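Local atomic coordinates of Exo-arabinanase (Penicillium chrysogenum, PDB entry 3A72), a protein that hydrolyses alpha-1,5-linked arabinan, probably releasing product from the chain ends as an exo-acting glycosyl hydrolase, and binds arabinobiose. Residues P3-V9 and H60-W64; W272-G276 and L351-L355; P307-E311 and R343-M349. All blocks are in the same frame, centred on the assembly; numbering follows the deposited sequence.

The chain folds into six four-stranded antiparallel sheets, as in the sialidase-like six-bladed beta-propellers. From the N terminus, contact 1 comes first. It closes the loop from 3-9 to 60-64, joining strand 6-10 of the last sheet to a turn in the sheet of strands 23-30 to 65-70. Contact 2 opens only later. It closes the long loop between 272-276 and 351-355, joining the fifth sheet to the C-terminal helix. Contact 3, between 307-311 and 343-349, is nested inside that loop. No contacts cross. Contacts 1 and 3 meet directly, because strands 6-10 and 344-350 are neighbours. Helix 351-354 directly follows strand 344-350, and contacts 2 and 3 touch where Val354 packs on Met349.

Contact 1 (P3-V9 and H60-W64); sequences PTSLTNV and HGKTW
Pro3 lays its ring over one face of the His60 imidazole, a CH-pi contact at the very start of the modelled chain. Pro3 CG lies 3.9 Å from the centroid of the His60 ring and 15° off its normal, displaced toward the rim. No direct hydrogen bond crosses between the segments. A water does the linking: it accepts from Thr4 N at 3.0 Å and donates to His60 O at 2.7 Å.

Next along the chain, Leu6 keeps its CG beside the backbone N (chi1 -64°), and its two methyls press on neighbouring parts of the turn. CD1 of Leu6 reaches the backbone at Gly61 C, 3.5 Å away, while its CD2 meets Lys62 CG at 3.8 Å, the two side chains at about a right angle. The turn carries the Asp-box pattern Ser-x-Asp-x-Gly-x-Thr-Trp, from Ser57 to Trp64, which recurs in sialidase-like propeller blades. Ser57 and Asp59 brace it from within through bonds to Gly61 N and Thr63 OG1. Trp64 NE1 adds a bent bond to Gly61 O, 2.9 Å long and coming from above the carbonyl plane.

Asn8 and Val9 both face Val346 and form a G1 beta bulge. Val9 CG1 rests 3.5 Å from Gly61 O and also nears Lys62 O. The same Val9 methyl sits at the edge of the Trp64 indole, 4.1 Å from NE1.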
loop_
_atom_site.group_PDB
_atom_site.type_symbol
_atom_site.label_atom_id
_atom_site.label_comp_id
_atom_site.label_asym_id
_atom_site.label_seq_id
_atom_site.Cartn_x
_atom_site.Cartn_y
_atom_site.Cartn_z
ATOM N N PRO A 3 10.727 -21.489 3.184
ATOM C CA PRO A 3 10.500 -20.730 1.943
ATOM C C PRO A 3 11.707 -20.954 1.054
ATOM O O PRO A 3 12.764 -21.358 1.436
ATOM C CB PRO A 3 10.435 -19.282 2.393
ATOM C CG PRO A 3 10.100 -19.401 3.818
ATOM C CD PRO A 3 10.934 -20.602 4.302
ATOM N N THR A 4 11.467 -20.617 -0.208
ATOM C CA THR A 4 12.489 -20.701 -1.219
ATOM C C THR A 4 12.301 -19.537 -2.171
ATOM O O THR A 4 11.263 -18.870 -2.239
ATOM C CB THR A 4 12.382 -22.056 -1.966
ATOM O OG1 THR A 4 13.631 -22.347 -2.523
ATOM C CG2 THR A 4 11.295 -21.969 -2.965
ATOM N N SER A 5 13.364 -19.291 -2.971
ATOM C CA SER A 5 13.248 -18.351 -4.084
ATOM C C SER A 5 12.199 -18.820 -5.061
ATOM O O SER A 5 12.119 -19.993 -5.373
ATOM C CB SER A 5 14.582 -18.169 -4.814
ATOM O OG SER A 5 15.572 -17.640 -3.967
ATOM N N LEU A 6 11.382 -17.888 -5.561
ATOM C CA LEU A 6 10.364 -18.134 -6.548
ATOM C C LEU A 6 10.350 -16.957 -7.524
ATOM O O LEU A 6 10.543 -15.825 -7.087
ATOM C CB LEU A 6 8.956 -18.237 -5.903
ATOM C CG LEU A 6 8.735 -19.386 -4.953
ATOM C CD1 LEU A 6 7.386 -19.199 -4.224
ATOM C CD2 LEU A 6 8.763 -20.728 -5.667
ATOM N N THR A 7 10.065 -17.208 -8.787
ATOM C CA THR A 7 10.049 -16.137 -9.747
ATOM C C THR A 7 8.778 -16.164 -10.548
ATOM O O THR A 7 8.444 -17.161 -11.210
ATOM C CB THR A 7 11.267 -16.216 -10.695
ATOM O OG1 THR A 7 12.428 -15.993 -9.861
ATOM C CG2 THR A 7 11.203 -15.187 -11.810
ATOM N N ASN A 8 8.034 -15.050 -10.501
ATOM C CA ASN A 8 6.926 -14.795 -11.394
ATOM C C ASN A 8 5.820 -15.830 -11.313
ATOM O O ASN A 8 5.261 -16.235 -12.347
ATOM C CB ASN A 8 7.414 -14.645 -12.851
ATOM C CG ASN A 8 6.380 -14.006 -13.723
ATOM O OD1 ASN A 8 5.567 -13.197 -13.270
ATOM N ND2 ASN A 8 6.436 -14.386 -15.004
ATOM N N VAL A 9 5.478 -16.238 -10.092
ATOM C CA VAL A 9 4.373 -17.174 -9.865
ATOM C C VAL A 9 3.067 -16.460 -10.119
ATOM O O VAL A 9 2.848 -15.371 -9.600
ATOM C CB VAL A 9 4.406 -17.749 -8.471
ATOM C CG1 VAL A 9 3.228 -18.635 -8.204
ATOM C CG2 VAL A 9 5.715 -18.489 -8.209
ATOM N N HIS A 60 4.162 -20.835 1.023
ATOM C CA HIS A 60 5.120 -19.775 0.924
ATOM C C HIS A 60 5.216 -19.191 -0.483
ATOM O O HIS A 60 6.241 -18.651 -0.911
ATOM C CB HIS A 60 6.519 -20.185 1.411
ATOM C CG HIS A 60 6.587 -20.694 2.813
ATOM N ND1 HIS A 60 5.982 -20.090 3.861
ATOM C CD2 HIS A 60 7.242 -21.741 3.355
ATOM C CE1 HIS A 60 6.190 -20.681 5.014
ATOM N NE2 HIS A 60 6.947 -21.727 4.701
ATOM N N GLY A 61 4.062 -19.186 -1.180
ATOM C CA GLY A 61 3.895 -18.540 -2.436
ATOM C C GLY A 61 3.934 -19.410 -3.653
ATOM O O GLY A 61 3.717 -18.907 -4.740
ATOM N N LYS A 62 4.166 -20.725 -3.478
ATOM C CA LYS A 62 4.191 -21.605 -4.631
ATOM C C LYS A 62 2.829 -21.767 -5.297
ATOM O O LYS A 62 2.776 -21.841 -6.529
ATOM C CB LYS A 62 4.733 -23.024 -4.300
ATOM C CG LYS A 62 6.208 -23.084 -4.023
ATOM C CD LYS A 62 6.775 -24.468 -3.626
ATOM C CE LYS A 62 8.226 -24.671 -3.027
ATOM N NZ LYS A 62 9.541 -25.599 -3.070
ATOM N N THR A 63 1.765 -21.905 -4.482
ATOM C CA THR A 63 0.411 -22.072 -4.992
ATOM C C THR A 63 -0.527 -21.149 -4.250
ATOM O O THR A 63 -0.290 -20.744 -3.112
ATOM C CB THR A 63 -0.091 -23.525 -4.891
ATOM O OG1 THR A 63 -0.190 -23.913 -3.525
ATOM C CG2 THR A 63 0.834 -24.483 -5.624
ATOM N N TRP A 64 -1.618 -20.857 -4.917
ATOM C CA TRP A 64 -2.616 -19.847 -4.493
ATOM C C TRP A 64 -4.023 -20.340 -4.751
ATOM O O TRP A 64 -4.293 -20.983 -5.786
ATOM C CB TRP A 64 -2.419 -18.506 -5.261
ATOM C CG TRP A 64 -1.074 -17.922 -4.900
ATOM C CD1 TRP A 64 0.129 -18.199 -5.474
ATOM C CD2 TRP A 64 -0.811 -16.983 -3.848
ATOM N NE1 TRP A 64 1.136 -17.498 -4.842
ATOM C CE2 TRP A 64 0.591 -16.740 -3.852
ATOM C CE3 TRP A 64 -1.614 -16.316 -2.904
ATOM C CZ2 TRP A 64 1.167 -15.865 -2.941
ATOM C CZ3 TRP A 64 -1.019 -15.448 -2.005
ATOM C CH2 TRP A 64 0.334 -15.224 -2.028
HETATM O O HOH W 1 8.892 -19.243 -0.873
#

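Contact 2 (W272-G276 and L351-L355); sequences WTPYG and LKEVL
Tyr275 meets the C-terminal helix obliquely, and each part of its side chain meets something different. CB rests on two leucines: it is 4.3 Å from Leu351 CB and 4.2 Å from Leu355 CD1. CG is turned to the backbone N side, anti to the carbonyl carbon (chi1 -87°), which sends the ring past the backbone where Leu351 joins Lys352. Farther out on the ring, Tyr275 CD2 comes within 4.1 Å of Lys352 N. Tyr275 CE2 touches Lys352 CB, and the rest of that lysine chain extends away. At the tip, Tyr275 OH is hydrogen-bonded to Asp324 O.

This is where strand 269-273 of the fifth propeller blade ends against the short helix 351-354 that follows strand 344-350 of the last blade. The strand end is shaped by an ST turn: Tyr275 N donates to Thr273 OG1 at 3.0 Å, nearly straight at 163°. The same hydroxyl is also hydrogen-bonded to Gly326 O, so this buried polar atom has two partners.

Thr273 turns its methyl to the helix. CG2 meets Leu351 CD1 tip to tip at 3.8 Å and Leu355 CD1 at 4.0 Å. Gly276 CA also lies near Leu355 CD1, and its backbone has a positive phi. Lys296 NZ joins the two segments, hydrogen-bonded to Gly276 O and to O of the C-terminal carboxylate of Leu355.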
loop_
_atom_site.group_PDB
_atom_site.type_symbol
_atom_site.label_atom_id
_atom_site.label_comp_id
_atom_site.label_asym_id
_atom_site.label_seq_id
_atom_site.Cartn_x
_atom_site.Cartn_y
_atom_site.Cartn_z
ATOM N N TRP A 272 11.156 -3.289 5.899
ATOM C CA TRP A 272 12.420 -3.432 6.611
ATOM C C TRP A 272 12.614 -4.899 7.012
ATOM O O TRP A 272 11.699 -5.531 7.481
ATOM C CB TRP A 272 12.474 -2.490 7.833
ATOM C CG TRP A 272 13.735 -2.691 8.637
ATOM C CD1 TRP A 272 14.917 -2.091 8.469
ATOM C CD2 TRP A 272 13.907 -3.590 9.743
ATOM N NE1 TRP A 272 15.847 -2.534 9.378
ATOM C CE2 TRP A 272 15.238 -3.469 10.184
ATOM C CE3 TRP A 272 13.058 -4.480 10.405
ATOM C CZ2 TRP A 272 15.758 -4.193 11.241
ATOM C CZ3 TRP A 272 13.558 -5.222 11.467
ATOM C CH2 TRP A 272 14.876 -5.062 11.867
ATOM N N THR A 273 13.870 -5.367 6.829
ATOM C CA THR A 273 14.266 -6.704 7.308
ATOM C C THR A 273 15.430 -6.558 8.283
ATOM O O THR A 273 16.298 -5.724 8.073
ATOM C CB THR A 273 14.709 -7.598 6.142
ATOM O OG1 THR A 273 15.185 -8.837 6.699
ATOM C CG2 THR A 273 15.782 -6.987 5.289
ATOM N N PRO A 274 15.531 -7.463 9.276
ATOM C CA PRO A 274 16.772 -7.536 10.030
ATOM C C PRO A 274 17.989 -7.953 9.246
ATOM O O PRO A 274 19.108 -7.741 9.714
ATOM C CB PRO A 274 16.440 -8.650 11.102
ATOM C CG PRO A 274 14.950 -8.743 11.124
ATOM C CD PRO A 274 14.490 -8.402 9.771
ATOM N N TYR A 275 17.794 -8.627 8.105
ATOM C CA TYR A 275 18.930 -9.093 7.319
ATOM C C TYR A 275 19.704 -7.921 6.726
ATOM O O TYR A 275 19.161 -6.846 6.460
ATOM C CB TYR A 275 18.437 -10.045 6.182
ATOM C CG TYR A 275 18.323 -11.465 6.652
ATOM C CD1 TYR A 275 17.334 -11.810 7.582
ATOM C CD2 TYR A 275 19.174 -12.439 6.265
ATOM C CE1 TYR A 275 17.207 -13.060 8.076
ATOM C CE2 TYR A 275 19.079 -13.782 6.749
ATOM C CZ TYR A 275 18.046 -14.039 7.657
ATOM O OH TYR A 275 17.984 -15.378 8.101
ATOM N N GLY A 276 20.985 -8.223 6.475
ATOM C CA GLY A 276 21.859 -7.360 5.737
ATOM C C GLY A 276 22.866 -6.550 6.458
ATOM O O GLY A 276 23.758 -5.965 5.829
ATOM N N LEU A 351 16.970 -13.001 0.861
ATOM C CA LEU A 351 17.746 -11.845 1.323
ATOM C C LEU A 351 19.096 -12.252 1.895
ATOM O O LEU A 351 20.013 -11.393 1.950
ATOM C CB LEU A 351 16.947 -11.010 2.309
ATOM C CG LEU A 351 15.616 -10.458 1.726
ATOM C CD1 LEU A 351 14.820 -9.773 2.858
ATOM C CD2 LEU A 351 15.845 -9.575 0.540
ATOM N N LYS A 352 19.259 -13.505 2.298
ATOM C CA LYS A 352 20.579 -13.994 2.718
ATOM C C LYS A 352 21.561 -13.863 1.551
ATOM O O LYS A 352 22.771 -13.595 1.789
ATOM C CB LYS A 352 20.504 -15.418 3.247
ATOM C CG LYS A 352 21.812 -15.914 3.889
ATOM C CD LYS A 352 21.582 -17.298 4.525
ATOM C CE LYS A 352 22.841 -17.977 5.073
ATOM N NZ LYS A 352 22.500 -18.968 6.163
ATOM N N GLU A 353 21.098 -14.059 0.329
ATOM C CA GLU A 353 21.949 -13.991 -0.847
ATOM C C GLU A 353 21.926 -12.634 -1.517
ATOM O O GLU A 353 22.993 -12.176 -1.947
ATOM C CB GLU A 353 21.559 -15.074 -1.860
ATOM C CG GLU A 353 22.404 -15.052 -3.107
ATOM C CD GLU A 353 23.867 -15.329 -2.935
ATOM O OE1 GLU A 353 24.290 -15.717 -1.827
ATOM O OE2 GLU A 353 24.625 -15.133 -3.914
ATOM N N VAL A 354 20.758 -11.978 -1.635
ATOM C CA VAL A 354 20.672 -10.814 -2.549
ATOM C C VAL A 354 21.051 -9.499 -1.878
ATOM O O VAL A 354 21.296 -8.510 -2.603
ATOM C CB VAL A 354 19.271 -10.697 -3.219
ATOM C CG1 VAL A 354 18.958 -11.965 -3.975
ATOM C CG2 VAL A 354 18.192 -10.405 -2.264
ATOM N N LEU A 355 21.115 -9.468 -0.561
ATOM C CA LEU A 355 21.557 -8.197 0.087
ATOM C C LEU A 355 23.049 -8.116 0.262
ATOM O O LEU A 355 23.511 -6.972 0.528
ATOM C CB LEU A 355 20.843 -8.035 1.428
ATOM C CG LEU A 355 19.338 -7.919 1.346
ATOM C CD1 LEU A 355 18.701 -7.649 2.703
ATOM C CD2 LEU A 355 18.896 -6.834 0.379
ATOM O OXT LEU A 355 23.674 -9.201 0.167
#

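Contact 3 (P307-E311 and R343-M349); sequences PCPEE and RVSVSVM
Glu310 holds CG anti to its own N (chi1 -178°) and then bends at chi2, 68°, which swings its carboxylate along strand 344-349 to Ser345 and Ser347. Ser345 meets it with OG placed between the backbone N and the carbonyl carbon (chi1 67°). The strand belongs to the last blade of the beta-propeller. The loop 307-311 is the linker that arrives from the fifth blade and runs beside that strand in nearly the opposite direction.

Each carboxylate oxygen takes one serine hydroxyl. Ser347 OG donates to Glu310 OE1 at 2.8 Å, on the anti lone pair. Ser345 OG donates to Glu310 OE2 at 2.6 Å, on the syn lone pair. Two bonds on different oxygens fix the rotation of this buried group. Asn8 joins them from the bulge of the neighbouring strand: its N is hydrogen-bonded to Ser347 OG. The positive charge of Arg343 is near but not touching, and may favour the carboxylate form of Glu310.

The start of the loop packs on Met349. Met349 CE lies 3.8 Å from Pro309 CD, and its SD is 4.0 Å from Cys308 SG. Cys308 SG also accepts a weak bond from Glu310 N within the loop.

At the other end, Glu311 and Arg343 face each other through water. Glu311 OE1 lies at the guanidinium edge, 4.3 Å from Arg343 NH1, beyond a salt bridge. Arg343 NH2 is hydrogen-bonded instead to Asn8 OD1 and Thr10 OG1. One of the bridging waters accepts from Arg343 NH1 at 2.6 Å and donates to Glu311 OE1 at 2.8 Å.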
loop_
_atom_site.group_PDB
_atom_site.type_symbol
_atom_site.label_atom_id
_atom_site.label_comp_id
_atom_site.label_asym_id
_atom_site.label_seq_id
_atom_site.Cartn_x
_atom_site.Cartn_y
_atom_site.Cartn_z
ATOM N N PRO A 307 19.104 -5.878 -8.590
ATOM C CA PRO A 307 18.187 -6.545 -9.493
ATOM C C PRO A 307 17.002 -7.136 -8.769
ATOM O O PRO A 307 17.020 -7.418 -7.570
ATOM C CB PRO A 307 19.040 -7.673 -10.126
ATOM C CG PRO A 307 20.450 -7.278 -9.887
ATOM C CD PRO A 307 20.470 -6.500 -8.618
ATOM N N CYS A 308 15.945 -7.393 -9.521
ATOM C CA CYS A 308 14.746 -8.045 -8.994
ATOM C C CYS A 308 14.117 -8.859 -10.119
ATOM O O CYS A 308 13.963 -8.372 -11.214
ATOM C CB CYS A 308 13.808 -6.976 -8.472
ATOM S SG CYS A 308 12.209 -7.610 -7.873
ATOM N N PRO A 309 13.718 -10.122 -9.835
ATOM C CA PRO A 309 13.147 -10.957 -10.897
ATOM C C PRO A 309 11.684 -10.714 -11.166
ATOM O O PRO A 309 11.151 -11.268 -12.149
ATOM C CB PRO A 309 13.301 -12.366 -10.351
ATOM C CG PRO A 309 13.252 -12.199 -8.872
ATOM C CD PRO A 309 13.945 -10.883 -8.577
ATOM N N GLU A 310 10.972 -9.925 -10.357
ATOM C CA GLU A 310 9.577 -9.585 -10.570
ATOM C C GLU A 310 9.464 -8.364 -11.472
ATOM O O GLU A 310 10.222 -7.416 -11.319
ATOM C CB GLU A 310 8.918 -9.300 -9.249
ATOM C CG GLU A 310 7.449 -8.972 -9.320
ATOM C CD GLU A 310 6.570 -10.119 -9.723
ATOM O OE1 GLU A 310 6.912 -11.294 -9.703
ATOM O OE2 GLU A 310 5.393 -9.726 -10.078
ATOM N N GLU A 311 8.522 -8.408 -12.391
ATOM C CA GLU A 311 8.296 -7.264 -13.273
ATOM C C GLU A 311 7.952 -6.019 -12.496
ATOM O O GLU A 311 7.452 -6.062 -11.369
ATOM C CB GLU A 311 7.158 -7.607 -14.228
ATOM C CG GLU A 311 5.802 -7.780 -13.572
ATOM C CD GLU A 311 4.687 -8.193 -14.552
ATOM O OE1 GLU A 311 4.986 -8.831 -15.605
ATOM O OE2 GLU A 311 3.511 -7.904 -14.254
ATOM N N ARG A 343 -1.708 -9.162 -14.951
ATOM C CA ARG A 343 -1.970 -10.325 -14.122
ATOM C C ARG A 343 -1.394 -10.061 -12.756
ATOM O O ARG A 343 -0.582 -9.146 -12.584
ATOM C CB ARG A 343 -1.400 -11.625 -14.751
ATOM C CG ARG A 343 0.081 -11.505 -15.052
ATOM C CD ARG A 343 0.553 -12.781 -15.758
ATOM N NE ARG A 343 1.142 -13.796 -14.979
ATOM C CZ ARG A 343 2.360 -13.723 -14.440
ATOM N NH1 ARG A 343 2.997 -12.564 -14.647
ATOM N NH2 ARG A 343 3.055 -14.568 -13.755
ATOM N N VAL A 344 -1.790 -10.880 -11.792
ATOM C CA VAL A 344 -1.274 -10.787 -10.438
ATOM C C VAL A 344 -0.241 -11.878 -10.268
ATOM O O VAL A 344 -0.544 -13.056 -10.457
ATOM C CB VAL A 344 -2.398 -10.919 -9.390
ATOM C CG1 VAL A 344 -1.803 -10.655 -8.017
ATOM C CG2 VAL A 344 -3.543 -9.979 -9.700
ATOM N N SER A 345 0.990 -11.484 -9.922
ATOM C CA SER A 345 2.112 -12.408 -9.798
ATOM C C SER A 345 2.925 -12.068 -8.554
ATOM O O SER A 345 2.843 -10.981 -7.980
ATOM C CB SER A 345 2.965 -12.409 -11.044
ATOM O OG SER A 345 3.629 -11.201 -11.241
ATOM N N VAL A 346 3.796 -13.018 -8.192
ATOM C CA VAL A 346 4.655 -12.836 -7.057
ATOM C C VAL A 346 5.982 -13.568 -7.262
ATOM O O VAL A 346 6.034 -14.660 -7.826
ATOM C CB VAL A 346 3.942 -13.336 -5.771
ATOM C CG1 VAL A 346 3.648 -14.823 -5.820
ATOM C CG2 VAL A 346 4.706 -12.983 -4.514
ATOM N N SER A 347 7.043 -12.902 -6.777
ATOM C CA SER A 347 8.361 -13.521 -6.645
ATOM C C SER A 347 8.765 -13.480 -5.168
ATOM O O SER A 347 8.300 -12.630 -4.422
ATOM C CB SER A 347 9.383 -12.808 -7.501
ATOM O OG SER A 347 9.046 -12.825 -8.880
ATOM N N VAL A 348 9.653 -14.411 -4.800
ATOM C CA VAL A 348 10.238 -14.443 -3.466
ATOM C C VAL A 348 11.732 -14.444 -3.646
ATOM O O VAL A 348 12.275 -15.263 -4.396
ATOM C CB VAL A 348 9.755 -15.672 -2.666
ATOM C CG1 VAL A 348 10.421 -15.699 -1.289
ATOM C CG2 VAL A 348 8.248 -15.644 -2.498
ATOM N N MET A 349 12.415 -13.532 -2.970
ATOM C CA MET A 349 13.839 -13.401 -3.000
ATOM C C MET A 349 14.444 -13.782 -1.683
ATOM O O MET A 349 13.915 -13.508 -0.617
ATOM C CB MET A 349 14.220 -11.908 -3.328
ATOM C CG MET A 349 13.592 -11.398 -4.613
ATOM S SD MET A 349 13.914 -9.663 -4.901
ATOM C CE MET A 349 15.642 -9.691 -5.354
HETATM O O HOH W 2 2.149 -9.355 -12.447
HETATM O O HOH W 3 1.103 -7.852 -15.576
HETATM O O HOH W 4 3.026 -10.603 -16.420
#